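Local structure of STIL N-terminal domain-containing protein (Trichoplax adhaerens, 5OI9) at residues 43-51 against 330-338; 119-127 against 168-176. The protein probably acts in centriole assembly, a process in which STIL is linked to CEP85 binding and PLK4 activation, this chain being its N-terminal domain. All coordinates share one frame; numbering follows the deposited sequence. Where two conformers were deposited one is given.

Contacts 1 and 2 lie about 13 Å apart between their centres, and both reach the same mixed sheet. Both segments of contact 2 fall, in sequence, between the two segments of contact 1: strand 39-44 and helix 45-61 come first, then strands 118-126 and 167-176, and finally strand 322-334. Helix 45-61 joins the contacts through Ala51, which packs on Leu122 and Met124; separately, Ile43 of strand 39-44 meets Ile170, and Lys335 meets Val176. Strand 180-192 bridges strands 167-176 and 322-334 within the sheet. Early and late parts of the STIL N-terminal domain are thus folded together around one sheet.

Contact 1. Residues 43-51 against 330-338; sequences ITEKCLRLA and DIFMEKVAK
Arg49 reaches from helix 45-61 across to the chain at Glu334 and points its guanidinium end-on at that residue's backbone carbonyl. Arg49 NH1 donates to Glu334 O at 2.9 Å and Arg49 NH2 to the same oxygen at 3.1 Å, the acceptor lying close to the guanidinium plane. The side chain is extended through its first two torsions and bends at the third (chi3 -68°), which brings the flat group between two neighbours. Ala337 CA sits over the centre of one face, 3.6 Å above the plane, with Ala337 CB 3.4 Å from Arg49 NE; the selenium of Met333, a selenomethionine here, covers the other face nearer its rim. On the same helix, Leu48 CD1 meets Ile331 CD1 at 4.4 Å. Glu45, one turn before Arg49, crosses Met333 obliquely and forms a salt bridge with Arg49, but its side chain was deposited in two conformers, which makes the details of this pairing doubtful. The helix crosses the strand at -76°, and its start is capped weakly by Thr44. Two in-plane bonds to one carbonyl, with covered faces on both sides, restrict rotation of the guanidinium and tie the helix to main chain rather than to the Glu334 carboxylate.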
loop_
_atom_site.group_PDB
_atom_site.type_symbol
_atom_site.label_atom_id
_atom_site.label_comp_id
_atom_site.label_asym_id
_atom_site.label_seq_id
_atom_site.Cartn_x
_atom_site.Cartn_y
_atom_site.Cartn_z
ATOM N N ILE A 43 -0.352 -16.728 -3.529
ATOM C CA ILE A 43 -1.577 -16.922 -4.299
ATOM C C ILE A 43 -2.012 -18.371 -4.137
ATOM O O ILE A 43 -1.254 -19.289 -4.468
ATOM C CB ILE A 43 -1.375 -16.588 -5.786
ATOM C CG1 ILE A 43 -0.688 -15.232 -5.951
ATOM C CG2 ILE A 43 -2.707 -16.610 -6.526
ATOM C CD1 ILE A 43 -0.452 -14.854 -7.397
ATOM N N THR A 44 -3.232 -18.579 -3.649
ATOM C CA THR A 44 -3.708 -19.939 -3.436
ATOM C C THR A 44 -4.077 -20.598 -4.759
ATOM O O THR A 44 -4.544 -19.947 -5.699
ATOM C CB THR A 44 -4.921 -19.959 -2.503
ATOM O OG1 THR A 44 -6.050 -19.372 -3.167
ATOM C CG2 THR A 44 -4.624 -19.188 -1.226
ATOM N N GLU A 45 -3.848 -21.911 -4.828
ATOM C CA GLU A 45 -4.229 -22.664 -6.019
ATOM C C GLU A 45 -5.735 -22.624 -6.239
ATOM O O GLU A 45 -6.194 -22.602 -7.387
ATOM C CB GLU A 45 -3.736 -24.109 -5.902
ATOM C CG GLU A 45 -4.058 -25.003 -7.094
ATOM C CD GLU A 45 -5.430 -25.646 -6.996
ATOM O OE1 GLU A 45 -6.008 -25.651 -5.890
ATOM O OE2 GLU A 45 -5.934 -26.137 -8.024
ATOM N N LYS A 46 -6.514 -22.597 -5.155
ATOM C CA LYS A 46 -7.968 -22.645 -5.276
ATOM C C LYS A 46 -8.518 -21.427 -6.011
ATOM O O LYS A 46 -9.410 -21.560 -6.856
ATOM C CB LYS A 46 -8.604 -22.760 -3.891
ATOM C CG LYS A 46 -10.083 -23.103 -3.914
ATOM C CD LYS A 46 -10.743 -22.733 -2.599
ATOM C CE LYS A 46 -9.935 -23.250 -1.418
ATOM N NZ LYS A 46 -10.371 -22.633 -0.133
ATOM N N CYS A 47 -8.017 -20.229 -5.697
ATOM C CA CYS A 47 -8.557 -19.052 -6.374
ATOM C C CYS A 47 -8.078 -18.982 -7.818
ATOM O O CYS A 47 -8.822 -18.526 -8.692
ATOM C CB CYS A 47 -8.228 -17.767 -5.595
ATOM S SG CYS A 47 -6.536 -17.116 -5.690
ATOM N N LEU A 48 -6.864 -19.462 -8.098
ATOM C CA LEU A 48 -6.433 -19.605 -9.488
ATOM C C LEU A 48 -7.291 -20.625 -10.227
ATOM O O LEU A 48 -7.619 -20.431 -11.404
ATOM C CB LEU A 48 -4.959 -20.010 -9.549
ATOM C CG LEU A 48 -3.925 -18.959 -9.140
ATOM C CD1 LEU A 48 -2.533 -19.570 -9.105
ATOM C CD2 LEU A 48 -3.966 -17.766 -10.085
ATOM N N ARG A 49 -7.660 -21.720 -9.557
ATOM C CA ARG A 49 -8.511 -22.721 -10.194
ATOM C C ARG A 49 -9.894 -22.154 -10.497
ATOM O O ARG A 49 -10.455 -22.410 -11.568
ATOM C CB ARG A 49 -8.617 -23.964 -9.311
ATOM C CG ARG A 49 -9.448 -25.087 -9.924
ATOM C CD ARG A 49 -9.570 -26.281 -8.987
ATOM N NE ARG A 49 -8.294 -26.962 -8.789
ATOM C CZ ARG A 49 -7.839 -27.938 -9.571
ATOM N NH1 ARG A 49 -8.556 -28.349 -10.607
ATOM N NH2 ARG A 49 -6.666 -28.501 -9.316
ATOM N N LEU A 50 -10.456 -21.374 -9.567
ATOM C CA LEU A 50 -11.734 -20.717 -9.825
ATOM C C LEU A 50 -11.614 -19.701 -10.954
ATOM O O LEU A 50 -12.512 -19.594 -11.798
ATOM C CB LEU A 50 -12.248 -20.043 -8.554
ATOM C CG LEU A 50 -12.621 -20.938 -7.373
ATOM C CD1 LEU A 50 -12.944 -20.089 -6.156
ATOM C CD2 LEU A 50 -13.796 -21.834 -7.728
ATOM N N ALA A 51 -10.515 -18.943 -10.983
ATOM C CA ALA A 51 -10.309 -17.974 -12.054
ATOM C C ALA A 51 -10.229 -18.664 -13.408
ATOM O O ALA A 51 -10.864 -18.233 -14.379
ATOM C CB ALA A 51 -9.041 -17.160 -11.791
ATOM N N ASP A 330 5.245 -20.898 -13.277
ATOM C CA ASP A 330 4.231 -21.795 -13.803
ATOM C C ASP A 330 3.620 -22.617 -12.676
ATOM O O ASP A 330 4.278 -22.929 -11.680
ATOM C CB ASP A 330 4.822 -22.734 -14.856
ATOM C CG ASP A 330 5.346 -21.997 -16.070
ATOM O OD1 ASP A 330 4.722 -20.999 -16.484
ATOM O OD2 ASP A 330 6.386 -22.423 -16.617
ATOM N N ILE A 331 2.346 -22.956 -12.840
ATOM C CA ILE A 331 1.670 -23.917 -11.981
ATOM C C ILE A 331 0.972 -24.934 -12.873
ATOM O O ILE A 331 0.444 -24.586 -13.936
ATOM C CB ILE A 331 0.673 -23.237 -11.016
ATOM C CG1 ILE A 331 0.084 -24.262 -10.042
ATOM C CG2 ILE A 331 -0.433 -22.521 -11.777
ATOM C CD1 ILE A 331 -0.880 -23.667 -9.038
ATOM N N PHE A 332 0.999 -26.196 -12.460
ATOM C CA PHE A 332 0.362 -27.279 -13.196
ATOM C C PHE A 332 -0.675 -27.925 -12.290
ATOM O O PHE A 332 -0.347 -28.380 -11.191
ATOM C CB PHE A 332 1.396 -28.299 -13.676
ATOM C CG PHE A 332 2.443 -27.709 -14.577
ATOM C CD1 PHE A 332 2.237 -27.634 -15.945
ATOM C CD2 PHE A 332 3.627 -27.214 -14.056
ATOM C CE1 PHE A 332 3.193 -27.084 -16.775
ATOM C CE2 PHE A 332 4.588 -26.662 -14.882
ATOM C CZ PHE A 332 4.370 -26.598 -16.243
HETATM N N MSE A 333 -1.922 -27.944 -12.745
HETATM C CA MSE A 333 -3.020 -28.429 -11.928
HETATM C C MSE A 333 -3.702 -29.642 -12.530
HETATM O O MSE A 333 -3.973 -29.681 -13.730
HETATM C CB MSE A 333 -4.065 -27.333 -11.728
HETATM C CG MSE A 333 -3.535 -26.040 -11.166
HETATM SE SE MSE A 333 -5.026 -24.895 -10.693
HETATM C CE MSE A 333 -5.790 -24.611 -12.453
ATOM N N GLU A 334 -3.998 -30.622 -11.682
ATOM C CA GLU A 334 -4.831 -31.737 -12.101
ATOM C C GLU A 334 -6.233 -31.244 -12.437
ATOM O O GLU A 334 -6.718 -30.253 -11.885
ATOM C CB GLU A 334 -4.899 -32.799 -11.001
ATOM C CG GLU A 334 -3.568 -33.457 -10.686
ATOM C CD GLU A 334 -3.147 -34.450 -11.749
ATOM O OE1 GLU A 334 -4.038 -35.072 -12.364
ATOM O OE2 GLU A 334 -1.927 -34.607 -11.971
ATOM N N LYS A 335 -6.877 -31.943 -13.373
ATOM C CA LYS A 335 -8.270 -31.652 -13.697
ATOM C C LYS A 335 -9.143 -31.717 -12.451
ATOM O O LYS A 335 -9.977 -30.836 -12.212
ATOM C CB LYS A 335 -8.771 -32.636 -14.752
ATOM C CG LYS A 335 -8.144 -32.455 -16.111
ATOM C CD LYS A 335 -8.585 -31.140 -16.715
ATOM C CE LYS A 335 -8.694 -31.255 -18.218
ATOM N NZ LYS A 335 -9.504 -32.437 -18.620
ATOM N N VAL A 336 -8.955 -32.752 -11.642
ATOM C CA VAL A 336 -9.741 -32.950 -10.431
ATOM C C VAL A 336 -9.063 -32.207 -9.288
ATOM O O VAL A 336 -7.885 -32.439 -8.996
ATOM C CB VAL A 336 -9.894 -34.444 -10.112
ATOM C CG1 VAL A 336 -10.717 -34.629 -8.860
ATOM C CG2 VAL A 336 -10.532 -35.173 -11.287
ATOM N N ALA A 337 -9.806 -31.312 -8.643
ATOM C CA ALA A 337 -9.249 -30.516 -7.561
ATOM C C ALA A 337 -9.019 -31.368 -6.320
ATOM O O ALA A 337 -9.823 -32.242 -5.985
ATOM C CB ALA A 337 -10.179 -29.351 -7.224
ATOM N N LYS A 338 -7.908 -31.107 -5.637
ATOM C CA LYS A 338 -7.617 -31.709 -4.345
ATOM C C LYS A 338 -7.878 -30.690 -3.243
ATOM O O LYS A 338 -7.501 -29.520 -3.364
ATOM C CB LYS A 338 -6.168 -32.197 -4.276
ATOM C CG LYS A 338 -5.862 -33.385 -5.175
ATOM C CD LYS A 338 -4.439 -33.881 -4.966
ATOM C CE LYS A 338 -4.164 -35.145 -5.769
ATOM N NZ LYS A 338 -4.324 -34.925 -7.233
#

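Contact 2. Residues 119-127 against 168-176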
loop_
_atom_site.group_PDB
_atom_site.type_symbol
_atom_site.label_atom_id
_atom_site.label_comp_id
_atom_site.label_asym_id
_atom_site.label_seq_id
_atom_site.Cartn_x
_atom_site.Cartn_y
_atom_site.Cartn_z
ATOM N N ILE A 119 -7.118 -4.966 -4.132
ATOM C CA ILE A 119 -7.763 -5.206 -5.418
ATOM C C ILE A 119 -6.678 -5.457 -6.456
ATOM O O ILE A 119 -5.859 -4.575 -6.736
ATOM C CB ILE A 119 -8.658 -4.028 -5.828
ATOM C CG1 ILE A 119 -9.622 -3.661 -4.696
ATOM C CG2 ILE A 119 -9.425 -4.364 -7.100
ATOM C CD1 ILE A 119 -10.643 -4.732 -4.385
ATOM N N ILE A 120 -6.667 -6.659 -7.024
ATOM C CA ILE A 120 -5.679 -7.019 -8.038
ATOM C C ILE A 120 -6.391 -7.285 -9.359
ATOM O O ILE A 120 -7.053 -8.322 -9.506
ATOM C CB ILE A 120 -4.848 -8.241 -7.613
ATOM C CG1 ILE A 120 -4.229 -8.022 -6.230
ATOM C CG2 ILE A 120 -3.762 -8.524 -8.641
ATOM C CD1 ILE A 120 -4.973 -8.718 -5.107
ATOM N N PRO A 121 -6.291 -6.384 -10.335
ATOM C CA PRO A 121 -6.841 -6.679 -11.665
ATOM C C PRO A 121 -6.185 -7.921 -12.248
ATOM O O PRO A 121 -4.960 -8.067 -12.224
ATOM C CB PRO A 121 -6.502 -5.421 -12.475
ATOM C CG PRO A 121 -6.292 -4.348 -11.450
ATOM C CD PRO A 121 -5.695 -5.041 -10.265
ATOM N N LEU A 122 -7.013 -8.826 -12.759
ATOM C CA LEU A 122 -6.557 -10.102 -13.296
ATOM C C LEU A 122 -6.927 -10.184 -14.768
ATOM O O LEU A 122 -8.112 -10.154 -15.116
ATOM C CB LEU A 122 -7.167 -11.276 -12.528
ATOM C CG LEU A 122 -6.878 -12.658 -13.116
ATOM C CD1 LEU A 122 -5.388 -12.946 -13.085
ATOM C CD2 LEU A 122 -7.655 -13.737 -12.378
ATOM N N SER A 123 -5.916 -10.278 -15.624
ATOM C CA SER A 123 -6.102 -10.495 -17.051
ATOM C C SER A 123 -5.677 -11.913 -17.387
ATOM O O SER A 123 -4.556 -12.321 -17.064
ATOM C CB SER A 123 -5.291 -9.494 -17.876
ATOM O OG SER A 123 -5.834 -8.188 -17.780
HETATM N N MSE A 124 -6.567 -12.668 -18.018
HETATM C CA MSE A 124 -6.172 -13.995 -18.458
HETATM C C MSE A 124 -6.670 -14.349 -19.847
HETATM O O MSE A 124 -7.726 -13.898 -20.282
HETATM C CB MSE A 124 -6.618 -15.054 -17.446
HETATM C CG MSE A 124 -8.055 -15.014 -17.005
HETATM SE SE MSE A 124 -8.209 -16.135 -15.414
HETATM C CE MSE A 124 -7.130 -17.646 -15.999
ATOM N N GLN A 125 -5.872 -15.154 -20.544
ATOM C CA GLN A 125 -6.154 -15.546 -21.913
ATOM C C GLN A 125 -5.712 -16.986 -22.123
ATOM O O GLN A 125 -4.718 -17.440 -21.550
ATOM C CB GLN A 125 -5.444 -14.634 -22.922
ATOM C CG GLN A 125 -3.935 -14.548 -22.727
ATOM C CD GLN A 125 -3.238 -13.804 -23.852
ATOM O OE1 GLN A 125 -3.657 -13.870 -25.007
ATOM N NE2 GLN A 125 -2.171 -13.084 -23.517
ATOM N N LEU A 126 -6.466 -17.698 -22.954
ATOM C CA LEU A 126 -6.106 -19.058 -23.329
ATOM C C LEU A 126 -4.892 -19.032 -24.249
ATOM O O LEU A 126 -4.882 -18.319 -25.256
ATOM C CB LEU A 126 -7.292 -19.740 -24.013
ATOM C CG LEU A 126 -7.121 -21.169 -24.527
ATOM C CD1 LEU A 126 -6.924 -22.139 -23.373
ATOM C CD2 LEU A 126 -8.321 -21.573 -25.375
ATOM N N ALA A 127 -3.861 -19.793 -23.891
ATOM C CA ALA A 127 -2.661 -19.860 -24.715
ATOM C C ALA A 127 -2.977 -20.495 -26.062
ATOM O O ALA A 127 -3.767 -21.438 -26.151
ATOM C CB ALA A 127 -1.567 -20.661 -24.008
ATOM N N LEU A 168 -0.962 -3.497 -7.765
ATOM C CA LEU A 168 -0.547 -4.845 -8.121
ATOM C C LEU A 168 -1.484 -5.401 -9.183
ATOM O O LEU A 168 -2.705 -5.262 -9.069
ATOM C CB LEU A 168 -0.545 -5.743 -6.878
ATOM C CG LEU A 168 -0.070 -7.188 -6.999
ATOM C CD1 LEU A 168 1.432 -7.242 -7.243
ATOM C CD2 LEU A 168 -0.443 -7.963 -5.744
ATOM N N LYS A 169 -0.911 -6.024 -10.213
ATOM C CA LYS A 169 -1.679 -6.616 -11.301
ATOM C C LYS A 169 -1.121 -7.999 -11.604
ATOM O O LYS A 169 0.042 -8.292 -11.319
ATOM C CB LYS A 169 -1.641 -5.743 -12.566
ATOM C CG LYS A 169 -2.136 -4.322 -12.359
ATOM C CD LYS A 169 -1.845 -3.452 -13.571
ATOM C CE LYS A 169 -2.679 -3.869 -14.770
ATOM N NZ LYS A 169 -4.129 -3.617 -14.546
ATOM N N ILE A 170 -1.964 -8.851 -12.188
ATOM C CA ILE A 170 -1.574 -10.212 -12.540
ATOM C C ILE A 170 -2.033 -10.514 -13.960
ATOM O O ILE A 170 -3.183 -10.242 -14.319
ATOM C CB ILE A 170 -2.147 -11.251 -11.556
ATOM C CG1 ILE A 170 -1.531 -11.064 -10.170
ATOM C CG2 ILE A 170 -1.879 -12.666 -12.053
ATOM C CD1 ILE A 170 -2.025 -12.054 -9.146
ATOM N N HIS A 171 -1.127 -11.065 -14.766
ATOM C CA HIS A 171 -1.443 -11.634 -16.072
ATOM C C HIS A 171 -1.311 -13.148 -15.984
ATOM O O HIS A 171 -0.281 -13.659 -15.525
ATOM C CB HIS A 171 -0.512 -11.097 -17.162
ATOM C CG HIS A 171 -0.611 -9.620 -17.380
ATOM N ND1 HIS A 171 0.391 -8.892 -17.984
ATOM C CD2 HIS A 171 -1.591 -8.736 -17.084
ATOM C CE1 HIS A 171 0.034 -7.622 -18.048
ATOM N NE2 HIS A 171 -1.166 -7.500 -17.508
ATOM N N ALA A 172 -2.345 -13.865 -16.420
ATOM C CA ALA A 172 -2.351 -15.322 -16.368
ATOM C C ALA A 172 -2.632 -15.874 -17.755
ATOM O O ALA A 172 -3.666 -15.565 -18.352
ATOM C CB ALA A 172 -3.386 -15.834 -15.362
ATOM N N THR A 173 -1.720 -16.684 -18.271
ATOM C CA THR A 173 -1.939 -17.412 -19.515
ATOM C C THR A 173 -2.144 -18.880 -19.168
ATOM O O THR A 173 -1.300 -19.483 -18.495
ATOM C CB THR A 173 -0.765 -17.230 -20.472
ATOM O OG1 THR A 173 -0.568 -15.832 -20.718
ATOM C CG2 THR A 173 -1.046 -17.925 -21.788
ATOM N N TYR A 174 -3.269 -19.444 -19.598
ATOM C CA TYR A 174 -3.631 -20.802 -19.221
ATOM C C TYR A 174 -3.855 -21.668 -20.453
ATOM O O TYR A 174 -4.070 -21.174 -21.564
ATOM C CB TYR A 174 -4.884 -20.829 -18.332
ATOM C CG TYR A 174 -6.169 -20.441 -19.034
ATOM C CD1 TYR A 174 -6.477 -19.110 -19.268
ATOM C CD2 TYR A 174 -7.080 -21.408 -19.447
ATOM C CE1 TYR A 174 -7.649 -18.748 -19.901
ATOM C CE2 TYR A 174 -8.257 -21.054 -20.081
ATOM C CZ TYR A 174 -8.535 -19.723 -20.305
ATOM O OH TYR A 174 -9.705 -19.365 -20.936
ATOM N N TYR A 175 -3.800 -22.978 -20.231
ATOM C CA TYR A 175 -4.047 -23.958 -21.277
ATOM C C TYR A 175 -4.657 -25.197 -20.644
ATOM O O TYR A 175 -4.266 -25.598 -19.544
ATOM C CB TYR A 175 -2.759 -24.320 -22.023
ATOM C CG TYR A 175 -2.987 -25.135 -23.275
ATOM C CD1 TYR A 175 -3.371 -24.526 -24.463
ATOM C CD2 TYR A 175 -2.814 -26.514 -23.274
ATOM C CE1 TYR A 175 -3.582 -25.263 -25.613
ATOM C CE2 TYR A 175 -3.022 -27.262 -24.421
ATOM C CZ TYR A 175 -3.406 -26.630 -25.586
ATOM O OH TYR A 175 -3.614 -27.365 -26.730
ATOM N N VAL A 176 -5.625 -25.791 -21.338
ATOM C CA VAL A 176 -6.281 -27.016 -20.898
ATOM C C VAL A 176 -6.056 -28.082 -21.959
ATOM O O VAL A 176 -6.330 -27.854 -23.142
ATOM C CB VAL A 176 -7.787 -26.806 -20.652
ATOM C CG1 VAL A 176 -8.450 -28.123 -20.272
ATOM C CG2 VAL A 176 -8.010 -25.774 -19.574
HETATM O O HOH W 1 -3.325 -3.450 -5.986
#
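Ala127 N donates to Tyr174 O at 2.7 Å in a nearly straight bond (176°), the shortest of the six that join 119-127 to 168-176. Leu126 CA also approaches this carbonyl. At the opposite end the pairing is completed by a water, which donates to Ile119 O at 2.9 Å and accepts from Leu168 N. The Tyr174 ring leans back over the neighbouring strand because its first torsion (chi1 69°) sets CG between the backbone N and the carbonyl carbon. Leu126 CA then lies over one ring face in a CH-pi contact, 4.0 Å from the centroid, while Met124 CE reaches Tyr174 CD1 obliquely at 3.6 Å. The strands run parallel, and helix 139-155 lies between them in sequence, giving a beta-alpha-beta crossover. On the face bearing Leu122, Ile170 and Ala172, Leu122 CD1 packs against Ile170 CG2 at 3.7 Å, and Ala51 of helix 45-61 touches Leu122. Ser123 and His171 share the other face: Ser123 CB nears His171 CD2 obliquely at 3.9 Å, the imidazole stacks with Phe137, and Ser123 OG is hydrogen-bonded to Lys70. Lys169 bends twice along its chain, bringing NZ to 3.6 Å from Pro121 CB.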